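Local coordinates for protein RNA-dependent RNA Polymerase (Bombyx mori cytoplasmic polyhedrosis virus, PDB 6TZ0) that catalyses RNA-templated RNA synthesis, making the plus-strand transcripts of a double-stranded RNA virus and probably also the complementary minus strands of its genome, at residues D552-Y563 with Y637-H648; L651-N659 with S699-F709. All coordinates share one frame; numbering follows the deposited sequence.

In the fold
Both contacts lie in the palm of the polymerase and share helix 644-665, which leaves contact 1 at His648 and enters contact 2 at Leu651. Their centres are 15 Å apart, and they touch directly: Val555 CG2 packs 3.9 Å from Phe709 CE1, and Leu651 CD1 comes 3.8 Å from Thr559 O. Contact 1 holds the UTP-binding Asp552, and the side chain of its His648 is about 6 Å from that of the magnesium-binding Asp680. Contact 2 continues along the same helix, and the side chain of its Phe709 is about 4 Å from that of Val548, another magnesium-site residue. Neither magnesium nor UTP is bound to this chain in the model.

Contact 1: D552-Y563 with Y637-H648; sequences DASVTTNTKDIY and YPSGRADTSTHH
The Asp552 side chain, turned beside its own backbone N and opposite the carbonyl carbon (chi1 -77°), meets a His648 ring whose CG takes the equivalent position on helix 644-665. The contact joins two motifs in the palm of the right-hand-shaped polymerase: motif A, which carries the magnesium-binding Asp547 and the UTP-binding Asp552, and motif B, the Ser639-Gly640 loop that runs into helix 644-665. His648 NE2 donates a weak hydrogen bond of 2.7 Å to Asp552 OD1, with the carboxylate and imidazole planes 43° apart. The other oxygen, OD2, lies beside CB and OG of Ser639. At the backbone, Tyr637 N gives a second weak bond to Asp552 O, at 2.8 Å, so two weak bonds link motif A to the loop and to the helix of motif B.

Val555 spans the two histidines with its separate branches: CG1 is 4.0 Å from His647 CE1, while CG2 approaches the edge of His648, 3.7 Å from CE1. Within helix 557-573, Tyr563 carries CG opposite its backbone N, as His647 does across the contact, which brings the rings together in an offset edge-to-face pair, centroids 5.0 Å apart and planes at 63°, the His647 edge toward the Tyr563 face. His647 CA also sits over that tyrosine face, 4.3 Å from the ring centroid, in a CH-pi contact. The hydroxyl of Tyr563 is hydrogen-bonded to Pro503 O, outside the two segments.

Lys560, bent at its second and fourth torsions, lays CD at the edge of the Tyr637 ring and sends its ammonium group toward Arg641. Both cations gather at Glu612, which forms a salt bridge with Arg641 and a longer, weak ion pair with Lys560; Lys560 NZ and Arg641 NH1 stand 3.1 Å apart.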
# COMPACT_ATOMS: atom_id res chain seq x y z
N ASP A 552 12.42 3.65 2.26
CA ASP A 552 11.53 3.61 3.42
C ASP A 552 12.29 3.33 4.71
O ASP A 552 11.88 3.80 5.78
CB ASP A 552 10.44 2.56 3.24
CG ASP A 552 9.35 3.01 2.31
OD1 ASP A 552 9.13 4.23 2.23
OD2 ASP A 552 8.71 2.15 1.68
N ALA A 553 13.38 2.58 4.64
CA ALA A 553 14.22 2.39 5.81
C ALA A 553 15.16 3.55 6.05
O ALA A 553 15.73 3.66 7.14
CB ALA A 553 15.01 1.09 5.68
N SER A 554 15.34 4.43 5.07
CA SER A 554 16.28 5.53 5.18
C SER A 554 15.65 6.80 5.74
O SER A 554 16.38 7.64 6.27
CB SER A 554 16.91 5.84 3.82
OG SER A 554 17.67 4.76 3.34
N VAL A 555 14.34 6.96 5.61
CA VAL A 555 13.66 8.15 6.11
C VAL A 555 13.63 8.09 7.63
O VAL A 555 12.92 7.26 8.21
CB VAL A 555 12.24 8.27 5.53
CG1 VAL A 555 11.50 9.44 6.14
CG2 VAL A 555 12.31 8.42 4.03
N THR A 556 14.39 8.96 8.28
CA THR A 556 14.42 9.00 9.74
C THR A 556 13.24 9.83 10.24
O THR A 556 12.32 10.18 9.50
CB THR A 556 15.76 9.55 10.22
OG1 THR A 556 15.89 10.91 9.82
CG2 THR A 556 16.89 8.76 9.62
N THR A 557 13.25 10.17 11.53
CA THR A 557 12.19 11.00 12.09
C THR A 557 12.38 12.45 11.67
O THR A 557 11.41 13.16 11.32
CB THR A 557 12.20 10.85 13.61
OG1 THR A 557 12.32 9.47 13.94
CG2 THR A 557 10.91 11.34 14.18
N ASN A 558 13.64 12.90 11.65
CA ASN A 558 13.95 14.24 11.19
C ASN A 558 13.71 14.42 9.70
O ASN A 558 13.42 15.53 9.25
CB ASN A 558 15.40 14.57 11.54
CG ASN A 558 15.63 14.66 13.02
OD1 ASN A 558 14.81 15.18 13.74
ND2 ASN A 558 16.77 14.17 13.47
N THR A 559 13.84 13.34 8.92
CA THR A 559 13.52 13.43 7.50
C THR A 559 12.02 13.57 7.29
O THR A 559 11.57 14.28 6.38
CB THR A 559 14.07 12.21 6.78
OG1 THR A 559 15.47 12.09 7.05
CG2 THR A 559 13.90 12.33 5.28
N LYS A 560 11.22 12.94 8.16
CA LYS A 560 9.77 13.15 8.16
C LYS A 560 9.42 14.59 8.51
O LYS A 560 8.43 15.14 8.00
CB LYS A 560 9.13 12.17 9.15
CG LYS A 560 7.65 12.33 9.35
CD LYS A 560 6.86 11.90 8.15
CE LYS A 560 5.40 12.27 8.34
NZ LYS A 560 4.84 11.63 9.54
N ASP A 561 10.25 15.23 9.34
CA ASP A 561 9.97 16.61 9.73
C ASP A 561 10.07 17.60 8.56
O ASP A 561 9.43 18.66 8.62
CB ASP A 561 10.91 17.02 10.85
CG ASP A 561 10.33 18.09 11.75
OD1 ASP A 561 9.19 18.53 11.50
OD2 ASP A 561 11.00 18.48 12.72
N ILE A 562 10.79 17.27 7.48
CA ILE A 562 10.89 18.15 6.31
C ILE A 562 9.53 18.28 5.63
O ILE A 562 9.08 19.38 5.30
CB ILE A 562 11.96 17.64 5.33
CG1 ILE A 562 13.35 17.66 5.96
CG2 ILE A 562 11.98 18.48 4.06
CD1 ILE A 562 14.41 17.03 5.12
N TYR A 563 8.86 17.15 5.41
CA TYR A 563 7.50 17.16 4.88
C TYR A 563 6.52 17.72 5.91
O TYR A 563 5.51 18.33 5.52
CB TYR A 563 7.12 15.74 4.48
CG TYR A 563 5.78 15.53 3.81
CD1 TYR A 563 5.59 15.86 2.48
CD2 TYR A 563 4.72 14.98 4.51
CE1 TYR A 563 4.38 15.66 1.86
CE2 TYR A 563 3.50 14.77 3.89
CZ TYR A 563 3.34 15.12 2.57
OH TYR A 563 2.13 14.92 1.96
N TYR A 637 9.62 4.00 7.40
CA TYR A 637 8.39 4.62 6.98
C TYR A 637 7.37 3.51 6.74
O TYR A 637 7.69 2.53 6.05
CB TYR A 637 8.58 5.46 5.72
CG TYR A 637 7.47 6.45 5.54
CD1 TYR A 637 7.44 7.62 6.28
CD2 TYR A 637 6.43 6.21 4.66
CE1 TYR A 637 6.42 8.53 6.13
CE2 TYR A 637 5.41 7.11 4.51
CZ TYR A 637 5.41 8.26 5.25
OH TYR A 637 4.39 9.16 5.10
N PRO A 638 6.14 3.63 7.27
CA PRO A 638 5.28 2.44 7.40
C PRO A 638 4.78 1.87 6.08
O PRO A 638 4.61 0.65 5.97
CB PRO A 638 4.12 2.95 8.26
CG PRO A 638 4.67 4.13 8.98
CD PRO A 638 5.61 4.78 8.01
N SER A 639 4.49 2.73 5.10
CA SER A 639 4.20 2.40 3.71
C SER A 639 2.89 1.63 3.49
O SER A 639 2.54 1.34 2.34
CB SER A 639 5.37 1.63 3.07
OG SER A 639 5.11 1.33 1.71
N GLY A 640 2.16 1.35 4.55
CA GLY A 640 0.79 0.89 4.45
C GLY A 640 -0.11 2.02 4.91
O GLY A 640 -1.19 1.82 5.46
N ARG A 641 0.38 3.22 4.68
CA ARG A 641 -0.14 4.46 5.22
C ARG A 641 -0.84 5.23 4.09
O ARG A 641 -0.73 4.88 2.92
CB ARG A 641 1.02 5.23 5.83
CG ARG A 641 0.71 6.29 6.83
CD ARG A 641 2.01 6.81 7.38
NE ARG A 641 1.80 7.92 8.30
CZ ARG A 641 2.79 8.57 8.89
NH1 ARG A 641 2.51 9.56 9.72
NH2 ARG A 641 4.05 8.24 8.66
N ALA A 642 -1.58 6.27 4.46
CA ALA A 642 -2.32 7.02 3.45
C ALA A 642 -1.39 7.88 2.60
O ALA A 642 -1.51 7.90 1.37
CB ALA A 642 -3.39 7.88 4.12
N ASP A 643 -0.43 8.55 3.23
CA ASP A 643 0.46 9.48 2.55
C ASP A 643 1.81 8.87 2.20
O ASP A 643 2.83 9.56 2.25
CB ASP A 643 0.65 10.74 3.39
CG ASP A 643 1.17 10.45 4.79
OD1 ASP A 643 1.31 9.27 5.17
OD2 ASP A 643 1.43 11.42 5.52
N THR A 644 1.87 7.59 1.84
CA THR A 644 3.19 6.97 1.67
C THR A 644 3.86 7.35 0.35
O THR A 644 5.05 7.66 0.34
CB THR A 644 3.09 5.45 1.85
OG1 THR A 644 4.36 4.86 1.57
CG2 THR A 644 1.98 4.82 1.00
N SER A 645 3.12 7.34 -0.76
CA SER A 645 3.74 7.68 -2.03
C SER A 645 3.90 9.18 -2.18
O SER A 645 4.91 9.65 -2.74
CB SER A 645 2.91 7.10 -3.17
OG SER A 645 3.44 7.47 -4.43
N THR A 646 2.94 9.95 -1.67
CA THR A 646 2.98 11.40 -1.77
C THR A 646 4.13 11.99 -0.97
O THR A 646 4.69 13.00 -1.39
CB THR A 646 1.67 12.03 -1.30
OG1 THR A 646 1.48 11.75 0.09
CG2 THR A 646 0.51 11.46 -2.07
N HIS A 647 4.48 11.37 0.16
CA HIS A 647 5.61 11.84 0.96
C HIS A 647 6.91 11.81 0.18
O HIS A 647 7.61 12.83 0.08
CB HIS A 647 5.74 11.01 2.23
CG HIS A 647 6.90 11.41 3.09
ND1 HIS A 647 8.17 10.90 2.92
CD2 HIS A 647 6.98 12.27 4.13
CE1 HIS A 647 8.98 11.44 3.81
NE2 HIS A 647 8.28 12.27 4.56
N HIS A 648 7.24 10.65 -0.39
CA HIS A 648 8.49 10.52 -1.12
C HIS A 648 8.48 11.34 -2.40
O HIS A 648 9.50 11.94 -2.75
CB HIS A 648 8.76 9.05 -1.44
CG HIS A 648 8.82 8.18 -0.23
ND1 HIS A 648 9.79 8.31 0.74
CD2 HIS A 648 8.06 7.12 0.15
CE1 HIS A 648 9.60 7.40 1.68
NE2 HIS A 648 8.56 6.67 1.35

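Contact 2: L651-N659 with S699-F709; sequences LLQGLVRGN and SNASILNESGF
Two helices of the palm pack together here: helix 644-665, which follows the motif B loop, and helix 690-705, the helix of motif D, which comes after the strand pair of motif C. Their segments run at 131° to each other, their axes approaching to 10.0 Å, and both send side chains to strand 682-687, where Leu652 rests on Ile682 and Asn700 on Phe686.

The polar end of the contact belongs to Asn659, whose CG stands opposite the backbone N (chi1 -164°), a torsion that carries the amide across to helix 690-705. Asn659 ND2 donates a 3.0 Å hydrogen bond to Asn700 OD1, coming from above the carbonyl plane of the acceptor, 41° out of it; the two amides are steeply turned against each other. Ile703 lies alongside the same amide, its CD1 3.6 Å from Asn659 CG and its CG2 next to ND2. The asparagine is thus held by a bond at its nitrogen and by methyl groups along its length.

Further toward the start of helix 644-665 the contact becomes apolar. Leu704 CD2 touches two leucine branches, 3.8 Å from Leu655 CD1 and 3.9 Å from Leu652 CD2. Leu655 CD1 also touches the side chain of Ser707, 3.7 Å from its OG. After Ser707 the chain turns through a Schellman motif at Gly708, whose positive phi redirects it toward strand 711-716 and brings Phe709 back to the helix; there Leu651 CD2 meets ring atom CE2 at 4.0 Å. Helix 389-397 adds Ala393 against Leu655 and Ile392 against Ile703. The chemistry implies an interface joined mainly by branched aliphatic side chains, with the Asn659-Asn700 bond supplying a directional link within a buried setting.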
# COMPACT_ATOMS: atom_id res chain seq x y z
N LEU A 651 8.88 15.10 -1.30
CA LEU A 651 10.21 15.35 -0.76
C LEU A 651 11.28 15.32 -1.84
O LEU A 651 12.19 16.17 -1.85
CB LEU A 651 10.51 14.33 0.34
CG LEU A 651 11.78 14.42 1.19
CD1 LEU A 651 11.45 13.98 2.58
CD2 LEU A 651 12.86 13.52 0.67
N LEU A 652 11.19 14.38 -2.78
CA LEU A 652 12.22 14.30 -3.81
C LEU A 652 12.10 15.43 -4.82
O LEU A 652 13.12 15.99 -5.25
CB LEU A 652 12.16 12.94 -4.50
CG LEU A 652 12.65 11.78 -3.64
CD1 LEU A 652 12.32 10.46 -4.31
CD2 LEU A 652 14.13 11.91 -3.39
N GLN A 653 10.87 15.81 -5.19
CA GLN A 653 10.73 16.93 -6.11
C GLN A 653 11.12 18.24 -5.45
O GLN A 653 11.68 19.12 -6.11
CB GLN A 653 9.31 16.99 -6.68
CG GLN A 653 8.23 17.56 -5.80
CD GLN A 653 6.86 17.40 -6.40
OE1 GLN A 653 6.69 16.74 -7.41
NE2 GLN A 653 5.88 18.04 -5.79
N GLY A 654 10.93 18.34 -4.13
CA GLY A 654 11.36 19.53 -3.42
C GLY A 654 12.86 19.65 -3.35
O GLY A 654 13.40 20.72 -3.60
N LEU A 655 13.55 18.54 -3.06
CA LEU A 655 15.02 18.57 -3.02
C LEU A 655 15.62 18.89 -4.38
O LEU A 655 16.54 19.71 -4.47
CB LEU A 655 15.58 17.24 -2.51
CG LEU A 655 15.40 16.82 -1.06
CD1 LEU A 655 15.98 15.44 -0.88
CD2 LEU A 655 16.06 17.79 -0.11
N VAL A 656 15.08 18.31 -5.46
CA VAL A 656 15.66 18.53 -6.78
C VAL A 656 15.39 19.96 -7.26
O VAL A 656 16.32 20.67 -7.69
CB VAL A 656 15.14 17.48 -7.77
CG1 VAL A 656 15.56 17.82 -9.18
CG2 VAL A 656 15.69 16.13 -7.41
N ARG A 657 14.14 20.40 -7.21
CA ARG A 657 13.83 21.74 -7.72
C ARG A 657 14.39 22.84 -6.82
O ARG A 657 14.78 23.91 -7.31
CB ARG A 657 12.33 21.88 -7.89
CG ARG A 657 11.74 21.00 -8.97
CD ARG A 657 12.15 21.51 -10.33
NE ARG A 657 11.47 20.80 -11.41
CZ ARG A 657 11.70 21.02 -12.70
NH1 ARG A 657 12.58 21.92 -13.06
NH2 ARG A 657 11.03 20.33 -13.61
N GLY A 658 14.49 22.59 -5.51
CA GLY A 658 15.15 23.54 -4.65
C GLY A 658 16.65 23.58 -4.85
O GLY A 658 17.27 24.61 -4.62
N ASN A 659 17.25 22.46 -5.27
CA ASN A 659 18.66 22.52 -5.64
C ASN A 659 18.86 23.33 -6.90
O ASN A 659 19.88 24.00 -7.05
CB ASN A 659 19.22 21.11 -5.83
CG ASN A 659 20.72 21.09 -5.82
OD1 ASN A 659 21.37 22.08 -5.48
ND2 ASN A 659 21.30 19.98 -6.24
N SER A 699 25.78 17.70 -8.23
CA SER A 699 25.19 18.51 -7.17
C SER A 699 23.88 17.92 -6.67
O SER A 699 23.60 17.95 -5.46
CB SER A 699 24.99 19.94 -7.65
OG SER A 699 24.00 19.99 -8.66
N ASN A 700 23.07 17.35 -7.57
CA ASN A 700 21.85 16.66 -7.14
C ASN A 700 22.16 15.41 -6.33
O ASN A 700 21.48 15.12 -5.34
CB ASN A 700 20.99 16.29 -8.34
CG ASN A 700 20.25 17.46 -8.91
OD1 ASN A 700 19.81 18.34 -8.19
ND2 ASN A 700 20.08 17.46 -10.22
N ALA A 701 23.20 14.67 -6.73
CA ALA A 701 23.59 13.49 -5.96
C ALA A 701 24.09 13.86 -4.58
O ALA A 701 23.75 13.20 -3.59
CB ALA A 701 24.66 12.71 -6.73
N SER A 702 24.87 14.94 -4.48
CA SER A 702 25.38 15.36 -3.18
C SER A 702 24.27 15.90 -2.30
O SER A 702 24.32 15.72 -1.08
CB SER A 702 26.47 16.41 -3.36
OG SER A 702 25.93 17.61 -3.87
N ILE A 703 23.26 16.54 -2.88
CA ILE A 703 22.18 17.04 -2.04
C ILE A 703 21.23 15.93 -1.63
O ILE A 703 20.53 16.06 -0.62
CB ILE A 703 21.48 18.21 -2.75
CG1 ILE A 703 20.81 19.12 -1.74
CG2 ILE A 703 20.41 17.75 -3.70
CD1 ILE A 703 20.51 20.43 -2.32
N LEU A 704 21.19 14.81 -2.37
CA LEU A 704 20.49 13.64 -1.85
C LEU A 704 21.30 12.95 -0.75
O LEU A 704 20.71 12.40 0.18
CB LEU A 704 20.20 12.65 -2.98
CG LEU A 704 19.14 13.09 -3.97
CD1 LEU A 704 19.10 12.15 -5.15
CD2 LEU A 704 17.79 13.13 -3.30
N ASN A 705 22.62 12.97 -0.85
CA ASN A 705 23.46 12.39 0.20
C ASN A 705 23.39 13.21 1.48
O ASN A 705 23.45 12.64 2.58
CB ASN A 705 24.90 12.29 -0.28
CG ASN A 705 25.05 11.33 -1.44
OD1 ASN A 705 24.40 10.29 -1.49
ND2 ASN A 705 25.91 11.69 -2.38
N GLU A 706 23.28 14.53 1.36
CA GLU A 706 23.11 15.42 2.51
C GLU A 706 21.76 15.26 3.19
O GLU A 706 21.61 15.68 4.34
CB GLU A 706 23.28 16.87 2.07
CG GLU A 706 24.69 17.31 1.77
CD GLU A 706 25.49 17.62 3.01
OE1 GLU A 706 24.89 18.12 3.99
OE2 GLU A 706 26.71 17.37 3.02
N SER A 707 20.78 14.67 2.52
CA SER A 707 19.45 14.45 3.07
C SER A 707 19.32 13.10 3.76
O SER A 707 18.23 12.76 4.24
CB SER A 707 18.40 14.58 1.98
OG SER A 707 17.11 14.33 2.51
N GLY A 708 20.40 12.33 3.83
CA GLY A 708 20.37 11.07 4.54
C GLY A 708 20.02 9.86 3.71
O GLY A 708 19.45 8.90 4.23
N PHE A 709 20.35 9.87 2.42
CA PHE A 709 20.07 8.73 1.56
C PHE A 709 21.36 8.26 0.91
O PHE A 709 22.31 9.03 0.76
CB PHE A 709 19.06 9.08 0.47
CG PHE A 709 17.75 9.56 1.00
CD1 PHE A 709 16.88 8.68 1.61
CD2 PHE A 709 17.37 10.88 0.84
CE1 PHE A 709 15.66 9.13 2.10
CE2 PHE A 709 16.16 11.32 1.32
CZ PHE A 709 15.31 10.44 1.95